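Local coordinates for molybdopterin molybdotransferase (PDB 1UZ5), which probably inserts molybdate into adenylyl-molybdopterin, releasing AMP and yielding Mo-molybdopterin in a magnesium-dependent step of molybdenum cofactor biosynthesis, at residues Phe19-Gly24 against Gly247-Ile252; Ala238-Ala243 against Glu269-Val274; Lys285-Gly290 against Thr312-Pro317. All coordinates share one frame; numbering follows the deposited sequence.

All three contacts reach one mixed six-stranded sheet of the probable molybdopterin-binding domain; 19-24 comes from the N-terminal region. Along the chain, contacts 1 and 2 interlock: 19-24 comes first, then 238-243, 247-252 and 269-274; contact 3 follows both. Their centres are about 14 Å apart for contacts 1 and 2, about 13 Å for 1 and 3, and about 16 Å for 2 and 3. Strand 249-253 follows helix 233-246 directly and touches it through I252 and I240, while neighbouring strands 273-277 and 288-292 join contacts 2 and 3. F19 packs on I289, so the N-terminal loop meets this domain at contact 3 as well as at contact 1.

Contact 1. Residues Phe19-Gly24 against Gly247-Ile252; sequences FKISPG and GDVVVI
Where the chain enters strand 249-253, in the mixed α/β sheet of the probable molybdopterin-binding domain, I21 from the N-terminal part of the chain packs on D248 and V249. The backbones stay well separated, with the closest alpha carbons, those of I21 and D248, 7.1 Å apart, and no hydrogen bond links the segments, so the join rests on the I21 side chain. The CD1 methyl of I21 does most of the touching, 3.6 Å from V249 CG2, and the two side chains cross at about a right angle. With chi1 at -58°, I21 CG2 stands anti to the backbone N and meets D248 CB at 4.1 Å; a chi2 of -63° then turns CD1 of I21 to where it also lies 3.7 Å from the carbonyl O of D248.

Strand 249-253 runs parallel to strands 182-188 and 295-300, which lie on its two sides, as expected for the parallel core of an α/β sheet. The loop between helix 9-18 and strand 25-29 thus passes the entry to one of its inner strands. I21 also touches P296 of strand 295-300 and L318 and A322 of helix 304-322, and V249 shares L318. The carboxylate of D248 is engaged away from I21: its OD2 accepts a hydrogen bond from the backbone N of K182, leaving the CB methylene to face the isoleucine.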
ATOM      1  N   PHE A  19     -14.718 -12.238 -11.045  1.00 42.55           N
ATOM      2  CA  PHE A  19     -15.434 -11.583  -9.955  1.00 43.77           C
ATOM      3  C   PHE A  19     -14.981 -10.137  -9.890  1.00 47.53           C
ATOM      4  O   PHE A  19     -13.871  -9.802 -10.305  1.00 44.22           O
ATOM      5  CB  PHE A  19     -15.139 -12.238  -8.599  1.00 46.38           C
ATOM      6  CG  PHE A  19     -15.547 -13.679  -8.508  1.00 52.64           C
ATOM      7  CD1 PHE A  19     -16.666 -14.151  -9.192  1.00 50.10           C
ATOM      8  CD2 PHE A  19     -14.826 -14.563  -7.711  1.00 45.47           C
ATOM      9  CE1 PHE A  19     -17.059 -15.484  -9.084  1.00 49.47           C
ATOM     10  CE2 PHE A  19     -15.211 -15.898  -7.594  1.00 43.07           C
ATOM     11  CZ  PHE A  19     -16.331 -16.359  -8.283  1.00 42.73           C
ATOM     12  N   LYS A  20     -15.838  -9.277  -9.365  1.00 47.42           N
ATOM     13  CA  LYS A  20     -15.483  -7.880  -9.248  1.00 53.57           C
ATOM     14  C   LYS A  20     -16.127  -7.299  -8.005  1.00 48.82           C
ATOM     15  O   LYS A  20     -17.348  -7.302  -7.864  1.00 49.83           O
ATOM     16  CB  LYS A  20     -15.933  -7.110 -10.491  1.00 61.04           C
ATOM     17  CG  LYS A  20     -15.306  -5.732 -10.624  1.00 71.16           C
ATOM     18  CD  LYS A  20     -15.640  -5.112 -11.972  1.00 82.46           C
ATOM     19  CE  LYS A  20     -14.905  -3.797 -12.181  1.00 84.52           C
ATOM     20  NZ  LYS A  20     -15.171  -3.230 -13.534  1.00 87.27           N
ATOM     21  N   ILE A  21     -15.290  -6.824  -7.093  1.00 49.78           N
ATOM     22  CA  ILE A  21     -15.770  -6.217  -5.866  1.00 53.20           C
ATOM     23  C   ILE A  21     -15.598  -4.713  -6.019  1.00 49.35           C
ATOM     24  O   ILE A  21     -14.551  -4.243  -6.463  1.00 52.03           O
ATOM     25  CB  ILE A  21     -14.947  -6.671  -4.637  1.00 54.67           C
ATOM     26  CG1 ILE A  21     -14.986  -8.196  -4.502  1.00 56.81           C
ATOM     27  CG2 ILE A  21     -15.489  -6.005  -3.379  1.00 54.51           C
ATOM     28  CD1 ILE A  21     -16.365  -8.758  -4.248  1.00 56.84           C
ATOM     29  N   SER A  22     -16.635  -3.964  -5.671  1.00 52.84           N
ATOM     30  CA  SER A  22     -16.578  -2.509  -5.737  1.00 51.82           C
ATOM     31  C   SER A  22     -17.003  -2.016  -4.369  1.00 45.11           C
ATOM     32  O   SER A  22     -18.186  -1.806  -4.113  1.00 44.67           O
ATOM     33  CB  SER A  22     -17.517  -1.971  -6.819  1.00 56.81           C
ATOM     34  OG  SER A  22     -17.012  -2.266  -8.110  1.00 59.15           O
ATOM     35  N   PRO A  23     -16.031  -1.837  -3.463  1.00 44.95           N
ATOM     36  CA  PRO A  23     -16.289  -1.373  -2.099  1.00 44.82           C
ATOM     37  C   PRO A  23     -16.797   0.064  -2.041  1.00 45.77           C
ATOM     38  O   PRO A  23     -17.390   0.483  -1.048  1.00 52.07           O
ATOM     39  CB  PRO A  23     -14.932  -1.540  -1.426  1.00 42.58           C
ATOM     40  CG  PRO A  23     -13.986  -1.187  -2.534  1.00 44.21           C
ATOM     41  CD  PRO A  23     -14.580  -1.929  -3.719  1.00 46.30           C
ATOM     42  N   GLY A  24     -16.566   0.816  -3.111  1.00 39.02           N
ATOM     43  CA  GLY A  24     -17.006   2.195  -3.132  1.00 44.00           C
ATOM     44  C   GLY A  24     -15.905   3.120  -2.652  1.00 45.53           C
ATOM     45  O   GLY A  24     -14.874   2.665  -2.140  1.00 32.00           O
ATOM     46  N   GLY A 247     -20.885  -9.241   4.576  1.00 31.11           N
ATOM     47  CA  GLY A 247     -19.703  -9.003   3.767  1.00 31.38           C
ATOM     48  C   GLY A 247     -19.893  -8.892   2.268  1.00 33.12           C
ATOM     49  O   GLY A 247     -20.975  -9.138   1.740  1.00 36.96           O
ATOM     50  N   ASP A 248     -18.820  -8.500   1.586  1.00 34.30           N
ATOM     51  CA  ASP A 248     -18.810  -8.374   0.136  1.00 27.52           C
ATOM     52  C   ASP A 248     -18.239  -9.692  -0.366  1.00 32.80           C
ATOM     53  O   ASP A 248     -18.416 -10.078  -1.521  1.00 27.25           O
ATOM     54  CB  ASP A 248     -17.887  -7.232  -0.299  1.00 32.43           C
ATOM     55  CG  ASP A 248     -18.271  -5.905   0.323  1.00 44.63           C
ATOM     56  OD1 ASP A 248     -19.447  -5.503   0.188  1.00 46.48           O
ATOM     57  OD2 ASP A 248     -17.393  -5.266   0.943  1.00 38.90           O
ATOM     58  N   VAL A 249     -17.538 -10.369   0.536  1.00 27.72           N
ATOM     59  CA  VAL A 249     -16.908 -11.647   0.245  1.00 26.06           C
ATOM     60  C   VAL A 249     -16.980 -12.515   1.495  1.00 28.66           C
ATOM     61  O   VAL A 249     -16.902 -12.008   2.609  1.00 28.52           O
ATOM     62  CB  VAL A 249     -15.423 -11.452  -0.135  1.00 29.98           C
ATOM     63  CG1 VAL A 249     -14.728 -12.807  -0.257  1.00 23.97           C
ATOM     64  CG2 VAL A 249     -15.319 -10.681  -1.440  1.00 32.13           C
ATOM     65  N   VAL A 250     -17.145 -13.822   1.306  1.00 33.86           N
ATOM     66  CA  VAL A 250     -17.204 -14.750   2.429  1.00 28.23           C
ATOM     67  C   VAL A 250     -16.061 -15.746   2.279  1.00 25.57           C
ATOM     68  O   VAL A 250     -15.823 -16.270   1.191  1.00 23.86           O
ATOM     69  CB  VAL A 250     -18.553 -15.513   2.473  1.00 29.06           C
ATOM     70  CG1 VAL A 250     -18.549 -16.530   3.624  1.00 30.14           C
ATOM     71  CG2 VAL A 250     -19.695 -14.531   2.665  1.00 20.34           C
ATOM     72  N   VAL A 251     -15.328 -15.973   3.360  1.00 26.71           N
ATOM     73  CA  VAL A 251     -14.228 -16.923   3.323  1.00 26.29           C
ATOM     74  C   VAL A 251     -14.430 -17.919   4.452  1.00 31.49           C
ATOM     75  O   VAL A 251     -14.627 -17.541   5.609  1.00 22.94           O
ATOM     76  CB  VAL A 251     -12.852 -16.236   3.483  1.00 30.20           C
ATOM     77  CG1 VAL A 251     -11.748 -17.288   3.473  1.00 29.87           C
ATOM     78  CG2 VAL A 251     -12.617 -15.262   2.342  1.00 22.30           C
ATOM     79  N   ILE A 252     -14.393 -19.196   4.094  1.00 31.77           N
ATOM     80  CA  ILE A 252     -14.598 -20.277   5.051  1.00 31.16           C
ATOM     81  C   ILE A 252     -13.383 -21.196   5.054  1.00 25.01           C
ATOM     82  O   ILE A 252     -12.851 -21.532   3.998  1.00 31.46           O
ATOM     83  CB  ILE A 252     -15.845 -21.108   4.658  1.00 31.29           C
ATOM     84  CG1 ILE A 252     -17.045 -20.177   4.462  1.00 32.57           C
ATOM     85  CG2 ILE A 252     -16.148 -22.146   5.731  1.00 27.55           C
ATOM     86  CD1 ILE A 252     -18.209 -20.804   3.735  1.00 34.92           C
TER

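Contact 2. Residues Ala238-Ala243 against Glu269-Val274; sequences ALIEKA and EELGEV
The backbones of helix 233-246 and the end of helix 263-271 approach most closely at E241 and L271, whose alpha carbons lie 8.2 Å apart, and no hydrogen bond spans the gap. These two helices of the probable molybdopterin-binding domain follow one another around strand 249-253, a helix-strand-helix succession in its α/β fold, and they meet beside the shared mixed sheet. After L271, G272 is the first residue to leave helical backbone angles, and the chain continues to strand 273-277.

L271 reaches across to helix 233-246, its CD1 lying against both I240 and E241 and its CD2 against E241 alone. With chi1 at -76°, its CG lies beside the backbone N and opposite the carbonyl carbon, and the CD1 branch reaches I240 CG2 at 3.7 Å. The two side chains meet at a slant. I240 is buried and turned to the sheet as well, resting on I186 of strand 182-188 and I292 of strand 288-292; L271 touches I292 too, so one isoleucine of the sheet lies under both helices. The L271-I240 pair therefore forms the inner part of the contact.

Farther out, E241 is exposed. Its CB does not point straight at L271, but its extended chain brings the far end nearer and crosses the leucine at about a right angle. The aliphatic CG of E241 lies 4.1 Å from both L271 CD1 and L271 CD2, which makes the glutamate's methylene a flank for the leucine. E270 OE2 lies 6.7 Å from E241 OE2, too far for contact; if both are ionised they would repel mildly, and E270 also has a long, weak ion pair with K233. At the outer edge, E241 OE2 comes within 4.0 Å of the L271 CD2 methyl.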
ATOM      1  N   ALA A 238     -26.829 -21.536   8.279  1.00 35.05           N
ATOM      2  CA  ALA A 238     -27.251 -20.359   9.030  1.00 41.47           C
ATOM      3  C   ALA A 238     -26.153 -19.303   9.118  1.00 46.95           C
ATOM      4  O   ALA A 238     -26.418 -18.105   8.984  1.00 40.21           O
ATOM      5  CB  ALA A 238     -27.681 -20.766  10.427  1.00 39.96           C
ATOM      6  N   LEU A 239     -24.921 -19.750   9.346  1.00 37.19           N
ATOM      7  CA  LEU A 239     -23.798 -18.830   9.470  1.00 37.28           C
ATOM      8  C   LEU A 239     -23.399 -18.239   8.122  1.00 37.91           C
ATOM      9  O   LEU A 239     -23.076 -17.058   8.032  1.00 38.88           O
ATOM     10  CB  LEU A 239     -22.606 -19.540  10.122  1.00 38.41           C
ATOM     11  CG  LEU A 239     -21.555 -18.643  10.781  1.00 45.02           C
ATOM     12  CD1 LEU A 239     -22.237 -17.645  11.710  1.00 36.29           C
ATOM     13  CD2 LEU A 239     -20.562 -19.504  11.557  1.00 40.18           C
ATOM     14  N   ILE A 240     -23.419 -19.058   7.073  1.00 35.23           N
ATOM     15  CA  ILE A 240     -23.077 -18.572   5.745  1.00 36.47           C
ATOM     16  C   ILE A 240     -24.090 -17.511   5.318  1.00 47.22           C
ATOM     17  O   ILE A 240     -23.733 -16.520   4.679  1.00 33.26           O
ATOM     18  CB  ILE A 240     -23.067 -19.710   4.707  1.00 31.42           C
ATOM     19  CG1 ILE A 240     -21.863 -20.624   4.955  1.00 36.54           C
ATOM     20  CG2 ILE A 240     -23.009 -19.135   3.301  1.00 37.34           C
ATOM     21  CD1 ILE A 240     -21.732 -21.760   3.959  1.00 36.18           C
ATOM     22  N   GLU A 241     -25.354 -17.719   5.675  1.00 41.74           N
ATOM     23  CA  GLU A 241     -26.395 -16.759   5.333  1.00 47.14           C
ATOM     24  C   GLU A 241     -26.127 -15.410   5.990  1.00 43.24           C
ATOM     25  O   GLU A 241     -26.317 -14.367   5.369  1.00 41.80           O
ATOM     26  CB  GLU A 241     -27.767 -17.284   5.758  1.00 43.55           C
ATOM     27  CG  GLU A 241     -28.397 -18.232   4.751  1.00 49.00           C
ATOM     28  CD  GLU A 241     -29.682 -18.845   5.265  1.00 63.43           C
ATOM     29  OE1 GLU A 241     -30.538 -18.090   5.775  1.00 71.72           O
ATOM     30  OE2 GLU A 241     -29.837 -20.079   5.156  1.00 73.50           O
ATOM     31  N   LYS A 242     -25.686 -15.432   7.245  1.00 39.69           N
ATOM     32  CA  LYS A 242     -25.381 -14.198   7.961  1.00 44.70           C
ATOM     33  C   LYS A 242     -24.135 -13.548   7.367  1.00 41.72           C
ATOM     34  O   LYS A 242     -24.070 -12.333   7.206  1.00 42.21           O
ATOM     35  CB  LYS A 242     -25.158 -14.481   9.447  1.00 44.95           C
ATOM     36  CG  LYS A 242     -26.383 -15.031  10.159  1.00 61.11           C
ATOM     37  CD  LYS A 242     -26.145 -15.193  11.654  1.00 64.61           C
ATOM     38  CE  LYS A 242     -27.389 -15.728  12.349  1.00 70.52           C
ATOM     39  NZ  LYS A 242     -27.213 -15.824  13.824  1.00 79.03           N
ATOM     40  N   ALA A 243     -23.150 -14.374   7.034  1.00 41.52           N
ATOM     41  CA  ALA A 243     -21.907 -13.894   6.450  1.00 41.34           C
ATOM     42  C   ALA A 243     -22.180 -13.171   5.134  1.00 41.86           C
ATOM     43  O   ALA A 243     -21.651 -12.089   4.888  1.00 37.63           O
ATOM     44  CB  ALA A 243     -20.957 -15.067   6.217  1.00 34.00           C
ATOM     45  N   GLU A 269     -23.942 -24.743  -2.844  1.00 51.67           N
ATOM     46  CA  GLU A 269     -24.685 -25.139  -4.034  1.00 47.08           C
ATOM     47  C   GLU A 269     -26.172 -24.824  -3.910  1.00 47.03           C
ATOM     48  O   GLU A 269     -26.815 -24.435  -4.888  1.00 52.30           O
ATOM     49  CB  GLU A 269     -24.501 -26.637  -4.294  1.00 58.14           C
ATOM     50  CG  GLU A 269     -25.127 -27.117  -5.587  1.00 66.85           C
ATOM     51  CD  GLU A 269     -24.471 -26.506  -6.809  1.00 74.55           C
ATOM     52  OE1 GLU A 269     -23.292 -26.824  -7.070  1.00 83.43           O
ATOM     53  OE2 GLU A 269     -25.131 -25.702  -7.501  1.00 83.56           O
ATOM     54  N   GLU A 270     -26.721 -24.983  -2.710  1.00 42.55           N
ATOM     55  CA  GLU A 270     -28.138 -24.717  -2.498  1.00 46.65           C
ATOM     56  C   GLU A 270     -28.462 -23.259  -2.197  1.00 49.79           C
ATOM     57  O   GLU A 270     -29.614 -22.841  -2.321  1.00 47.32           O
ATOM     58  CB  GLU A 270     -28.684 -25.611  -1.381  1.00 55.91           C
ATOM     59  CG  GLU A 270     -28.053 -25.401  -0.023  1.00 66.41           C
ATOM     60  CD  GLU A 270     -28.590 -26.375   1.010  1.00 70.92           C
ATOM     61  OE1 GLU A 270     -28.406 -27.598   0.826  1.00 69.33           O
ATOM     62  OE2 GLU A 270     -29.199 -25.920   2.002  1.00 75.13           O
ATOM     63  N   LEU A 271     -27.459 -22.485  -1.792  1.00 44.96           N
ATOM     64  CA  LEU A 271     -27.676 -21.072  -1.499  1.00 42.25           C
ATOM     65  C   LEU A 271     -27.326 -20.239  -2.726  1.00 43.76           C
ATOM     66  O   LEU A 271     -27.783 -19.102  -2.875  1.00 41.75           O
ATOM     67  CB  LEU A 271     -26.818 -20.623  -0.313  1.00 40.50           C
ATOM     68  CG  LEU A 271     -27.266 -21.048   1.085  1.00 40.63           C
ATOM     69  CD1 LEU A 271     -26.264 -20.548   2.114  1.00 40.68           C
ATOM     70  CD2 LEU A 271     -28.645 -20.478   1.374  1.00 36.26           C
ATOM     71  N   GLY A 272     -26.516 -20.817  -3.606  1.00 39.09           N
ATOM     72  CA  GLY A 272     -26.111 -20.116  -4.809  1.00 40.13           C
ATOM     73  C   GLY A 272     -25.539 -21.045  -5.858  1.00 39.46           C
ATOM     74  O   GLY A 272     -26.195 -21.995  -6.277  1.00 46.34           O
ATOM     75  N   GLU A 273     -24.308 -20.777  -6.279  1.00 36.49           N
ATOM     76  CA  GLU A 273     -23.655 -21.594  -7.293  1.00 35.58           C
ATOM     77  C   GLU A 273     -22.192 -21.860  -6.967  1.00 44.28           C
ATOM     78  O   GLU A 273     -21.506 -21.011  -6.402  1.00 43.97           O
ATOM     79  CB  GLU A 273     -23.750 -20.909  -8.659  1.00 42.85           C
ATOM     80  CG  GLU A 273     -22.975 -21.616  -9.766  1.00 59.64           C
ATOM     81  CD  GLU A 273     -23.179 -20.973 -11.129  1.00 69.98           C
ATOM     82  OE1 GLU A 273     -24.339 -20.924 -11.595  1.00 77.01           O
ATOM     83  OE2 GLU A 273     -22.184 -20.517 -11.732  1.00 62.51           O
ATOM     84  N   VAL A 274     -21.725 -23.051  -7.323  1.00 47.27           N
ATOM     85  CA  VAL A 274     -20.342 -23.433  -7.093  1.00 41.32           C
ATOM     86  C   VAL A 274     -19.612 -23.402  -8.424  1.00 50.76           C
ATOM     87  O   VAL A 274     -19.825 -24.263  -9.277  1.00 54.41           O
ATOM     88  CB  VAL A 274     -20.231 -24.858  -6.498  1.00 45.78           C
ATOM     89  CG1 VAL A 274     -18.777 -25.294  -6.455  1.00 35.58           C
ATOM     90  CG2 VAL A 274     -20.821 -24.888  -5.097  1.00 40.45           C
TER

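Contact 3. Residues Lys285-Gly290 against Thr312-Pro317; sequences KPTIIG and TLLVVP. With SO4 (sulfate ion), chain E.
A chi1 of -58° places the CG2 methyl of T287 opposite its backbone N, and one of -50° puts L314 CG beside the backbone N of its own residue; with these rotations the two side chains reach toward each other, tip to tip. T287 CG2 and L314 CD1 approach to 3.5 Å. The same leucine methyl also receives I289 CD1 at 3.9 Å, along a slanting approach, so a single CD1 serves both residues. T287 and I289, two positions apart, both direct their CB toward helix 304-322, whereas I288 between them points away and packs on helix 263-271.

Strand 288-292 is thus covered on its two faces by different helices, a layered α/β arrangement in the probable molybdopterin-binding domain. All three touching residues are buried, and F298 of neighbouring strand 295-300 touches both I289 and L314. The alpha carbons of I289 and L314 are 9.0 Å apart, the shortest such separation between the segments. T287 OG1 is hydrogen-bonded to the carbonyl O of G284, leaving its methyl for the helix.

Before the strand, a sulfate ion, probably from the crystallisation liquor, accepts a hydrogen bond from K285 N to its O4, 3.0 Å long with an N-H...O angle of 155°. R346 NH2 supplies a second hydrogen bond to the ion.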
ATOM      1  N   LYS A 285      -6.682 -29.137  -2.792  1.00 63.49           N
ATOM      2  CA  LYS A 285      -7.392 -29.993  -3.730  1.00 60.45           C
ATOM      3  C   LYS A 285      -8.906 -29.802  -3.619  1.00 60.67           C
ATOM      4  O   LYS A 285      -9.580 -29.610  -4.626  1.00 64.65           O
ATOM      5  CB  LYS A 285      -7.032 -31.460  -3.473  1.00 65.73           C
ATOM      6  CG  LYS A 285      -7.809 -32.462  -4.312  1.00 76.03           C
ATOM      7  CD  LYS A 285      -7.461 -33.889  -3.909  1.00 83.89           C
ATOM      8  CE  LYS A 285      -8.262 -34.909  -4.706  1.00 87.67           C
ATOM      9  NZ  LYS A 285      -7.947 -36.306  -4.295  1.00 85.32           N
ATOM     10  N   PRO A 286      -9.456 -29.840  -2.392  1.00 53.38           N
ATOM     11  CA  PRO A 286     -10.899 -29.671  -2.191  1.00 54.96           C
ATOM     12  C   PRO A 286     -11.416 -28.228  -2.148  1.00 54.18           C
ATOM     13  O   PRO A 286     -12.606 -28.002  -1.920  1.00 48.67           O
ATOM     14  CB  PRO A 286     -11.132 -30.391  -0.872  1.00 54.19           C
ATOM     15  CG  PRO A 286      -9.910 -30.011  -0.104  1.00 53.43           C
ATOM     16  CD  PRO A 286      -8.799 -30.200  -1.121  1.00 49.92           C
ATOM     17  N   THR A 287     -10.535 -27.256  -2.370  1.00 45.73           N
ATOM     18  CA  THR A 287     -10.931 -25.847  -2.330  1.00 42.80           C
ATOM     19  C   THR A 287     -12.171 -25.541  -3.168  1.00 38.49           C
ATOM     20  O   THR A 287     -12.304 -25.997  -4.303  1.00 40.53           O
ATOM     21  CB  THR A 287      -9.775 -24.936  -2.788  1.00 43.21           C
ATOM     22  OG1 THR A 287      -8.636 -25.165  -1.950  1.00 36.96           O
ATOM     23  CG2 THR A 287     -10.178 -23.474  -2.691  1.00 36.93           C
ATOM     24  N   ILE A 288     -13.077 -24.760  -2.592  1.00 30.37           N
ATOM     25  CA  ILE A 288     -14.321 -24.383  -3.250  1.00 33.40           C
ATOM     26  C   ILE A 288     -14.389 -22.881  -3.546  1.00 41.08           C
ATOM     27  O   ILE A 288     -13.892 -22.062  -2.772  1.00 34.09           O
ATOM     28  CB  ILE A 288     -15.531 -24.731  -2.355  1.00 32.85           C
ATOM     29  CG1 ILE A 288     -15.522 -26.224  -2.028  1.00 47.48           C
ATOM     30  CG2 ILE A 288     -16.824 -24.341  -3.048  1.00 40.02           C
ATOM     31  CD1 ILE A 288     -16.540 -26.616  -0.976  1.00 52.19           C
ATOM     32  N   ILE A 289     -15.008 -22.534  -4.670  1.00 37.89           N
ATOM     33  CA  ILE A 289     -15.192 -21.139  -5.062  1.00 33.25           C
ATOM     34  C   ILE A 289     -16.593 -21.027  -5.642  1.00 41.45           C
ATOM     35  O   ILE A 289     -16.917 -21.684  -6.632  1.00 42.54           O
ATOM     36  CB  ILE A 289     -14.187 -20.683  -6.134  1.00 30.04           C
ATOM     37  CG1 ILE A 289     -12.758 -20.895  -5.646  1.00 33.27           C
ATOM     38  CG2 ILE A 289     -14.400 -19.205  -6.443  1.00 34.89           C
ATOM     39  CD1 ILE A 289     -11.709 -20.536  -6.670  1.00 41.22           C
ATOM     40  N   GLY A 290     -17.426 -20.204  -5.017  1.00 32.59           N
ATOM     41  CA  GLY A 290     -18.781 -20.034  -5.498  1.00 36.71           C
ATOM     42  C   GLY A 290     -19.274 -18.605  -5.388  1.00 42.34           C
ATOM     43  O   GLY A 290     -18.505 -17.679  -5.104  1.00 33.79           O
ATOM     44  N   THR A 312      -3.750 -16.717  -0.171  1.00 28.22           N
ATOM     45  CA  THR A 312      -2.859 -15.891  -0.969  1.00 31.30           C
ATOM     46  C   THR A 312      -3.068 -16.059  -2.471  1.00 40.51           C
ATOM     47  O   THR A 312      -3.089 -15.079  -3.222  1.00 33.74           O
ATOM     48  CB  THR A 312      -1.401 -16.218  -0.635  1.00 29.59           C
ATOM     49  OG1 THR A 312      -1.170 -15.964   0.754  1.00 34.96           O
ATOM     50  CG2 THR A 312      -0.448 -15.371  -1.477  1.00 34.93           C
ATOM     51  N   LEU A 313      -3.228 -17.304  -2.903  1.00 39.92           N
ATOM     52  CA  LEU A 313      -3.412 -17.606  -4.317  1.00 38.73           C
ATOM     53  C   LEU A 313      -4.761 -17.213  -4.897  1.00 37.39           C
ATOM     54  O   LEU A 313      -4.836 -16.738  -6.029  1.00 37.53           O
ATOM     55  CB  LEU A 313      -3.189 -19.100  -4.564  1.00 36.78           C
ATOM     56  CG  LEU A 313      -1.747 -19.604  -4.512  1.00 46.26           C
ATOM     57  CD1 LEU A 313      -1.726 -21.123  -4.511  1.00 43.53           C
ATOM     58  CD2 LEU A 313      -0.983 -19.053  -5.708  1.00 38.16           C
ATOM     59  N   LEU A 314      -5.823 -17.390  -4.119  1.00 30.35           N
ATOM     60  CA  LEU A 314      -7.172 -17.115  -4.605  1.00 34.99           C
ATOM     61  C   LEU A 314      -7.883 -15.863  -4.107  1.00 34.22           C
ATOM     62  O   LEU A 314      -8.507 -15.148  -4.891  1.00 37.10           O
ATOM     63  CB  LEU A 314      -8.073 -18.317  -4.306  1.00 32.65           C
ATOM     64  CG  LEU A 314      -7.576 -19.706  -4.724  1.00 40.60           C
ATOM     65  CD1 LEU A 314      -8.584 -20.753  -4.285  1.00 32.19           C
ATOM     66  CD2 LEU A 314      -7.372 -19.757  -6.229  1.00 40.41           C
ATOM     67  N   VAL A 315      -7.806 -15.598  -2.810  1.00 30.41           N
ATOM     68  CA  VAL A 315      -8.509 -14.449  -2.260  1.00 29.25           C
ATOM     69  C   VAL A 315      -7.763 -13.124  -2.367  1.00 32.40           C
ATOM     70  O   VAL A 315      -8.356 -12.102  -2.712  1.00 26.45           O
ATOM     71  CB  VAL A 315      -8.888 -14.697  -0.783  1.00 28.32           C
ATOM     72  CG1 VAL A 315      -9.791 -13.579  -0.283  1.00 26.92           C
ATOM     73  CG2 VAL A 315      -9.591 -16.053  -0.648  1.00 28.58           C
ATOM     74  N   VAL A 316      -6.468 -13.143  -2.081  1.00 32.06           N
ATOM     75  CA  VAL A 316      -5.669 -11.928  -2.129  1.00 33.35           C
ATOM     76  C   VAL A 316      -5.784 -11.172  -3.457  1.00 33.75           C
ATOM     77  O   VAL A 316      -6.052  -9.973  -3.461  1.00 34.13           O
ATOM     78  CB  VAL A 316      -4.192 -12.239  -1.799  1.00 30.27           C
ATOM     79  CG1 VAL A 316      -3.326 -11.008  -2.010  1.00 36.15           C
ATOM     80  CG2 VAL A 316      -4.087 -12.694  -0.339  1.00 30.78           C
ATOM     81  N   PRO A 317      -5.603 -11.860  -4.599  1.00 36.93           N
ATOM     82  CA  PRO A 317      -5.713 -11.152  -5.880  1.00 31.18           C
ATOM     83  C   PRO A 317      -7.041 -10.399  -6.019  1.00 32.71           C
ATOM     84  O   PRO A 317      -7.085  -9.284  -6.541  1.00 35.51           O
ATOM     85  CB  PRO A 317      -5.558 -12.276  -6.901  1.00 35.85           C
ATOM     86  CG  PRO A 317      -4.594 -13.206  -6.206  1.00 34.92           C
ATOM     87  CD  PRO A 317      -5.183 -13.259  -4.811  1.00 34.48           C
TER
HETATM   88  S   SO4 E1406      -4.692 -31.673  -0.586  1.00 89.80           S
HETATM   89  O1  SO4 E1406      -4.358 -33.167  -1.132  1.00 89.62           O
HETATM   90  O2  SO4 E1406      -6.108 -31.698  -0.280  1.00 88.30           O
HETATM   91  O3  SO4 E1406      -3.953 -31.396   0.452  1.00 92.26           O
HETATM   92  O4  SO4 E1406      -4.475 -30.853  -1.747  1.00 93.97           O